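Local coordinates for protein superoxide dismutase (Clostridium difficile, PDB 4JZG) that probably destroys superoxide radicals, converting superoxide and protons into hydrogen peroxide and oxygen at a mononuclear manganese or iron centre, at residues A82-F87 against Q152-S157; K86-I91 against I164-W169. All blocks are in the same frame, centred on the assembly; numbering follows the deposited sequence.

Interaction 1: residues A82-F87 against Q152-S157. With MN (manganese (II) ion), chain B.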
loop_
_atom_site.group_PDB
_atom_site.type_symbol
_atom_site.label_atom_id
_atom_site.label_comp_id
_atom_site.label_asym_id
_atom_site.label_seq_id
_atom_site.Cartn_x
_atom_site.Cartn_y
_atom_site.Cartn_z
ATOM N N ALA A 82 -2.045 7.024 -13.582
ATOM C CA ALA A 82 -1.782 7.042 -15.019
ATOM C C ALA A 82 -0.480 7.773 -15.323
ATOM O O ALA A 82 0.331 7.312 -16.134
ATOM C CB ALA A 82 -2.946 7.667 -15.785
ATOM N N TYR A 83 -0.278 8.907 -14.659
ATOM C CA TYR A 83 0.943 9.684 -14.842
ATOM C C TYR A 83 2.169 8.952 -14.302
ATOM O O TYR A 83 3.186 8.843 -14.987
ATOM C CB TYR A 83 0.836 11.065 -14.177
ATOM C CG TYR A 83 2.079 11.886 -14.398
ATOM C CD1 TYR A 83 2.215 12.669 -15.536
ATOM C CD2 TYR A 83 3.137 11.851 -13.491
ATOM C CE1 TYR A 83 3.362 13.413 -15.764
ATOM C CE2 TYR A 83 4.293 12.588 -13.711
ATOM C CZ TYR A 83 4.397 13.369 -14.853
ATOM O OH TYR A 83 5.537 14.112 -15.097
ATOM N N ASN A 84 2.078 8.466 -13.067
ATOM C CA ASN A 84 3.215 7.807 -12.420
ATOM C C ASN A 84 3.721 6.574 -13.174
ATOM O O ASN A 84 4.923 6.360 -13.302
ATOM C CB ASN A 84 2.874 7.444 -10.966
ATOM C CG ASN A 84 2.639 8.674 -10.107
ATOM O OD1 ASN A 84 3.018 9.780 -10.490
ATOM N ND2 ASN A 84 2.017 8.490 -8.948
ATOM N N HIS A 85 2.798 5.769 -13.680
ATOM C CA HIS A 85 3.183 4.554 -14.377
ATOM C C HIS A 85 3.739 4.837 -15.776
ATOM O O HIS A 85 4.733 4.228 -16.182
ATOM C CB HIS A 85 2.022 3.548 -14.402
ATOM C CG HIS A 85 1.791 2.880 -13.084
ATOM N ND1 HIS A 85 0.993 3.425 -12.100
ATOM C CD2 HIS A 85 2.294 1.732 -12.565
ATOM C CE1 HIS A 85 0.998 2.632 -11.041
ATOM N NE2 HIS A 85 1.768 1.590 -11.303
ATOM N N LYS A 86 3.122 5.753 -16.517
ATOM C CA LYS A 86 3.721 6.140 -17.790
ATOM C C LYS A 86 5.166 6.574 -17.539
ATOM O O LYS A 86 6.090 6.171 -18.261
ATOM C CB LYS A 86 2.954 7.268 -18.487
ATOM C CG LYS A 86 3.639 7.721 -19.784
ATOM C CD LYS A 86 3.161 9.094 -20.256
ATOM C CE LYS A 86 1.668 9.081 -20.557
ATOM N NZ LYS A 86 1.101 10.443 -20.832
ATOM N N PHE A 87 5.354 7.384 -16.499
ATOM C CA PHE A 87 6.671 7.895 -16.152
ATOM C C PHE A 87 7.623 6.767 -15.776
ATOM O O PHE A 87 8.785 6.759 -16.177
ATOM C CB PHE A 87 6.559 8.863 -14.976
ATOM C CG PHE A 87 7.872 9.453 -14.550
ATOM C CD1 PHE A 87 8.251 10.726 -14.978
ATOM C CD2 PHE A 87 8.741 8.732 -13.738
ATOM C CE1 PHE A 87 9.465 11.268 -14.591
ATOM C CE2 PHE A 87 9.958 9.269 -13.344
ATOM C CZ PHE A 87 10.322 10.537 -13.770
ATOM N N GLN A 152 -0.837 7.063 -5.040
ATOM C CA GLN A 152 -0.486 7.603 -6.358
ATOM C C GLN A 152 -0.292 9.123 -6.365
ATOM O O GLN A 152 -0.441 9.765 -7.410
ATOM C CB GLN A 152 -1.517 7.206 -7.423
ATOM C CG GLN A 152 -1.634 5.694 -7.672
ATOM C CD GLN A 152 -0.306 5.032 -8.053
ATOM O OE1 GLN A 152 0.682 5.707 -8.391
ATOM N NE2 GLN A 152 -0.277 3.695 -7.984
ATOM N N ASP A 153 0.037 9.706 -5.213
ATOM C CA ASP A 153 0.303 11.143 -5.175
ATOM C C ASP A 153 1.594 11.443 -5.936
ATOM O O ASP A 153 2.492 10.600 -6.009
ATOM C CB ASP A 153 0.377 11.668 -3.735
ATOM C CG ASP A 153 -0.981 11.632 -3.018
ATOM O OD1 ASP A 153 -2.015 11.342 -3.660
ATOM O OD2 ASP A 153 -1.014 11.888 -1.797
ATOM N N SER A 154 1.688 12.647 -6.495
ATOM C CA SER A 154 2.808 13.003 -7.362
ATOM C C SER A 154 3.474 14.319 -6.962
ATOM O O SER A 154 2.798 15.255 -6.528
ATOM C CB SER A 154 2.324 13.107 -8.808
ATOM O OG SER A 154 3.305 13.745 -9.600
ATOM N N PRO A 155 4.809 14.396 -7.107
ATOM C CA PRO A 155 5.562 15.629 -6.830
ATOM C C PRO A 155 5.038 16.771 -7.704
ATOM O O PRO A 155 5.120 17.942 -7.339
ATOM C CB PRO A 155 6.993 15.276 -7.258
ATOM C CG PRO A 155 7.056 13.800 -7.272
ATOM C CD PRO A 155 5.673 13.310 -7.597
ATOM N N VAL A 156 4.500 16.410 -8.859
ATOM C CA VAL A 156 3.968 17.374 -9.800
ATOM C C VAL A 156 2.935 18.288 -9.143
ATOM O O VAL A 156 2.864 19.474 -9.452
ATOM C CB VAL A 156 3.362 16.649 -11.015
ATOM C CG1 VAL A 156 2.406 17.544 -11.763
ATOM C CG2 VAL A 156 4.468 16.171 -11.922
ATOM N N SER A 157 2.148 17.737 -8.220
ATOM C CA SER A 157 1.113 18.512 -7.536
ATOM C C SER A 157 1.715 19.479 -6.515
ATOM O O SER A 157 1.014 20.305 -5.931
ATOM C CB SER A 157 0.116 17.581 -6.850
ATOM O OG SER A 157 -0.433 16.648 -7.776
HETATM MN MN MN B . 2.500 0.379 -9.776
HETATM O O HOH W 1 4.799 11.789 -10.637
HETATM O O HOH W 2 2.032 1.892 -8.034
#
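Asn-84 slides past Gln-152 in the opposite direction, with the two amide planes 47° apart. Asn-84 ND2 donates to Gln-152 OE1 at 3.1 Å. The bond is nearly straight (N-H...O 166°) and lies in the carbonyl plane of the glutamine. The same ND2 makes a weak bond to the backbone O of Gln-152. Gln-152 is bent at chi2 (-56°), which folds its amide back toward helix 72-90. Its NE2 then sits at the edge of the His-85 ring, 3.5 Å from CE1. Gln-152 NE2 also donates to a water 2.9 Å away, which binds the manganese. His-85 NE2 holds the metal directly at 2.1 Å, and its ND1 is hydrogen-bonded to Gly-81 O. A second water joins Asn-84 OD1 to Ser-154 OG. Ser-154 OG also accepts from Val-156 N, closing an ST turn. Val-156 CG2 lies 3.9 Å from Tyr-83 OH, at the outer end of the contact. Gln-152 OE1 also accepts from Trp-133 NE1, and NE2 donates to Tyr-38 OH. With both ends of its amide gripped, Gln-152 is fixed as a second-shell residue. As in other superoxide dismutases of this family, such a glutamine probably tunes the metal-bound solvent and the redox potential.

Interaction 2: residues K86-I91 against I164-W169. With MN (manganese (II) ion), chain B.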
loop_
_atom_site.group_PDB
_atom_site.type_symbol
_atom_site.label_atom_id
_atom_site.label_comp_id
_atom_site.label_asym_id
_atom_site.label_seq_id
_atom_site.Cartn_x
_atom_site.Cartn_y
_atom_site.Cartn_z
ATOM N N LYS A 86 3.122 5.753 -16.517
ATOM C CA LYS A 86 3.721 6.140 -17.790
ATOM C C LYS A 86 5.166 6.574 -17.539
ATOM O O LYS A 86 6.090 6.171 -18.261
ATOM C CB LYS A 86 2.954 7.268 -18.487
ATOM C CG LYS A 86 3.639 7.721 -19.784
ATOM C CD LYS A 86 3.161 9.094 -20.256
ATOM C CE LYS A 86 1.668 9.081 -20.557
ATOM N NZ LYS A 86 1.101 10.443 -20.832
ATOM N N PHE A 87 5.354 7.384 -16.499
ATOM C CA PHE A 87 6.671 7.895 -16.152
ATOM C C PHE A 87 7.623 6.767 -15.776
ATOM O O PHE A 87 8.785 6.759 -16.177
ATOM C CB PHE A 87 6.559 8.863 -14.976
ATOM C CG PHE A 87 7.872 9.453 -14.550
ATOM C CD1 PHE A 87 8.251 10.726 -14.978
ATOM C CD2 PHE A 87 8.741 8.732 -13.738
ATOM C CE1 PHE A 87 9.465 11.268 -14.591
ATOM C CE2 PHE A 87 9.958 9.269 -13.344
ATOM C CZ PHE A 87 10.322 10.537 -13.770
ATOM N N PHE A 88 7.127 5.830 -14.975
ATOM C CA PHE A 88 7.948 4.748 -14.436
ATOM C C PHE A 88 8.431 3.797 -15.538
ATOM O O PHE A 88 9.585 3.399 -15.563
ATOM C CB PHE A 88 7.144 3.974 -13.383
ATOM C CG PHE A 88 7.902 2.851 -12.723
ATOM C CD1 PHE A 88 9.052 3.106 -11.993
ATOM C CD2 PHE A 88 7.429 1.542 -12.791
ATOM C CE1 PHE A 88 9.743 2.073 -11.363
ATOM C CE2 PHE A 88 8.107 0.505 -12.156
ATOM C CZ PHE A 88 9.267 0.770 -11.445
ATOM N N PHE A 89 7.547 3.424 -16.447
ATOM C CA PHE A 89 7.979 2.539 -17.514
ATOM C C PHE A 89 8.982 3.241 -18.453
ATOM O O PHE A 89 9.894 2.606 -18.963
ATOM C CB PHE A 89 6.778 1.939 -18.252
ATOM C CG PHE A 89 5.879 1.113 -17.360
ATOM C CD1 PHE A 89 6.421 0.157 -16.495
ATOM C CD2 PHE A 89 4.501 1.292 -17.370
ATOM C CE1 PHE A 89 5.601 -0.612 -15.662
ATOM C CE2 PHE A 89 3.668 0.530 -16.531
ATOM C CZ PHE A 89 4.221 -0.422 -15.680
ATOM N N ASP A 90 8.835 4.552 -18.640
ATOM C CA ASP A 90 9.774 5.317 -19.470
ATOM C C ASP A 90 11.131 5.474 -18.811
ATOM O O ASP A 90 12.136 5.647 -19.494
ATOM C CB ASP A 90 9.235 6.722 -19.800
ATOM C CG ASP A 90 8.199 6.718 -20.917
ATOM O OD1 ASP A 90 8.091 5.703 -21.633
ATOM O OD2 ASP A 90 7.485 7.740 -21.079
ATOM N N ILE A 91 11.171 5.449 -17.484
ATOM C CA ILE A 91 12.415 5.742 -16.790
ATOM C C ILE A 91 13.255 4.477 -16.571
ATOM O O ILE A 91 14.288 4.508 -15.899
ATOM C CB ILE A 91 12.148 6.470 -15.447
ATOM C CG1 ILE A 91 13.349 7.335 -15.041
ATOM C CG2 ILE A 91 11.821 5.467 -14.348
ATOM C CD1 ILE A 91 13.759 8.353 -16.093
ATOM N N ILE A 164 13.896 10.943 -11.756
ATOM C CA ILE A 164 13.601 9.502 -11.723
ATOM C C ILE A 164 12.628 9.205 -10.565
ATOM O O ILE A 164 12.462 10.020 -9.654
ATOM C CB ILE A 164 14.874 8.624 -11.549
ATOM C CG1 ILE A 164 15.371 8.664 -10.104
ATOM C CG2 ILE A 164 15.972 9.043 -12.523
ATOM C CD1 ILE A 164 16.568 7.726 -9.838
ATOM N N GLY A 165 11.982 8.044 -10.599
ATOM C CA GLY A 165 11.072 7.649 -9.538
ATOM C C GLY A 165 10.931 6.140 -9.488
ATOM O O GLY A 165 10.962 5.483 -10.526
ATOM N N LEU A 166 10.770 5.587 -8.290
ATOM C CA LEU A 166 10.640 4.143 -8.116
ATOM C C LEU A 166 9.307 3.793 -7.448
ATOM O O LEU A 166 9.008 4.284 -6.362
ATOM C CB LEU A 166 11.795 3.628 -7.257
ATOM C CG LEU A 166 11.790 2.141 -6.895
ATOM C CD1 LEU A 166 11.786 1.275 -8.156
ATOM C CD2 LEU A 166 12.985 1.807 -6.018
ATOM N N ASP A 167 8.511 2.957 -8.113
ATOM C CA ASP A 167 7.280 2.393 -7.565
ATOM C C ASP A 167 7.631 1.400 -6.443
ATOM O O ASP A 167 8.303 0.403 -6.695
ATOM C CB ASP A 167 6.523 1.677 -8.701
ATOM C CG ASP A 167 5.095 1.321 -8.339
ATOM O OD1 ASP A 167 4.720 1.495 -7.166
ATOM O OD2 ASP A 167 4.326 0.862 -9.226
ATOM N N VAL A 168 7.225 1.681 -5.203
ATOM C CA VAL A 168 7.360 0.685 -4.131
ATOM C C VAL A 168 6.011 0.151 -3.617
ATOM O O VAL A 168 5.931 -0.391 -2.520
ATOM C CB VAL A 168 8.264 1.145 -2.947
ATOM C CG1 VAL A 168 9.716 1.324 -3.404
ATOM C CG2 VAL A 168 7.749 2.416 -2.331
ATOM N N TRP A 169 4.951 0.298 -4.403
ATOM C CA TRP A 169 3.770 -0.515 -4.148
ATOM C C TRP A 169 4.224 -1.976 -4.208
ATOM O O TRP A 169 5.095 -2.335 -5.007
ATOM C CB TRP A 169 2.695 -0.289 -5.200
ATOM C CG TRP A 169 1.904 0.983 -5.064
ATOM C CD1 TRP A 169 2.392 2.266 -5.044
ATOM C CD2 TRP A 169 0.472 1.098 -4.999
ATOM N NE1 TRP A 169 1.349 3.164 -4.954
ATOM C CE2 TRP A 169 0.164 2.474 -4.926
ATOM C CE3 TRP A 169 -0.578 0.169 -4.992
ATOM C CZ2 TRP A 169 -1.144 2.942 -4.842
ATOM C CZ3 TRP A 169 -1.878 0.634 -4.907
ATOM C CH2 TRP A 169 -2.149 2.014 -4.838
HETATM MN MN MN B . 2.500 0.379 -9.776
HETATM O O HOH W 2 2.032 1.892 -8.034
#
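Phe-88 supplies most of the aromatic contact, and its ring lies beneath Asp-167. Asp-167 CB stands over the centre of one face, 4.0 Å from the centroid and 11° off the ring normal, in a CH-pi contact. The carboxylate plane is turned 84° from the ring. At the ring edge, Phe-88 CD1 meets Gly-165 O at 3.4 Å, in the plane of the ring. The Phe-87 ring also uses its edge: CE2 comes 3.6 Å from Gly-165 N, and CZ lies against Ile-164 CA. In both phenylalanines CG lies trans to the backbone N, which sends the rings out from the helix to the strand.

The aliphatic contacts flank these rings. Leu-166 CD1 is 3.9 Å from Phe-88 CE1. Ile-91, just past the helix end, crosses Ile-164 at about a right angle and sets CG1 4.0 Å from Ile-164 CG2.

Here the end of helix 72-90 from the alpha-hairpin domain packs on strand 161-167, an outermost strand of the C-terminal domain's antiparallel sheet. The axes of the short segments 86-90 and 165-167 make an angle of 107° and approach to 8.5 Å. No hydrogen bond links the two segments.

The polar bonds of Asp-167 run within its own segment and to the metal site. Its OD2 binds manganese at 2.0 Å, in a site completed by His-30, His-85, His-171 and a water. Asp-167 OD1 accepts from Trp-169 N at 3.0 Å, from above the carboxylate plane, in an Asx turn. The metal-bound water gives OD1 a further, weak bond.

Overall arrangement
The centres of interactions 1 and 2 lie about 9 Å apart, and both start from helix 72-90, sharing Lys-86 and Phe-87. Their second segments follow in order along the chain: 152-157 in the loop after strand 144-150, then 164-169 at the end of strand 161-167. Each contact therefore joins the alpha-hairpin domain to the C-terminal domain. They meet at the manganese, to which one brings His-85 and the other Asp-167. The metal-bound water belongs to both, and Gln-152 NE2 packs 3.3 Å from Trp-169 CE2. The metal site is thus built across the domain interface, with ligands from each domain.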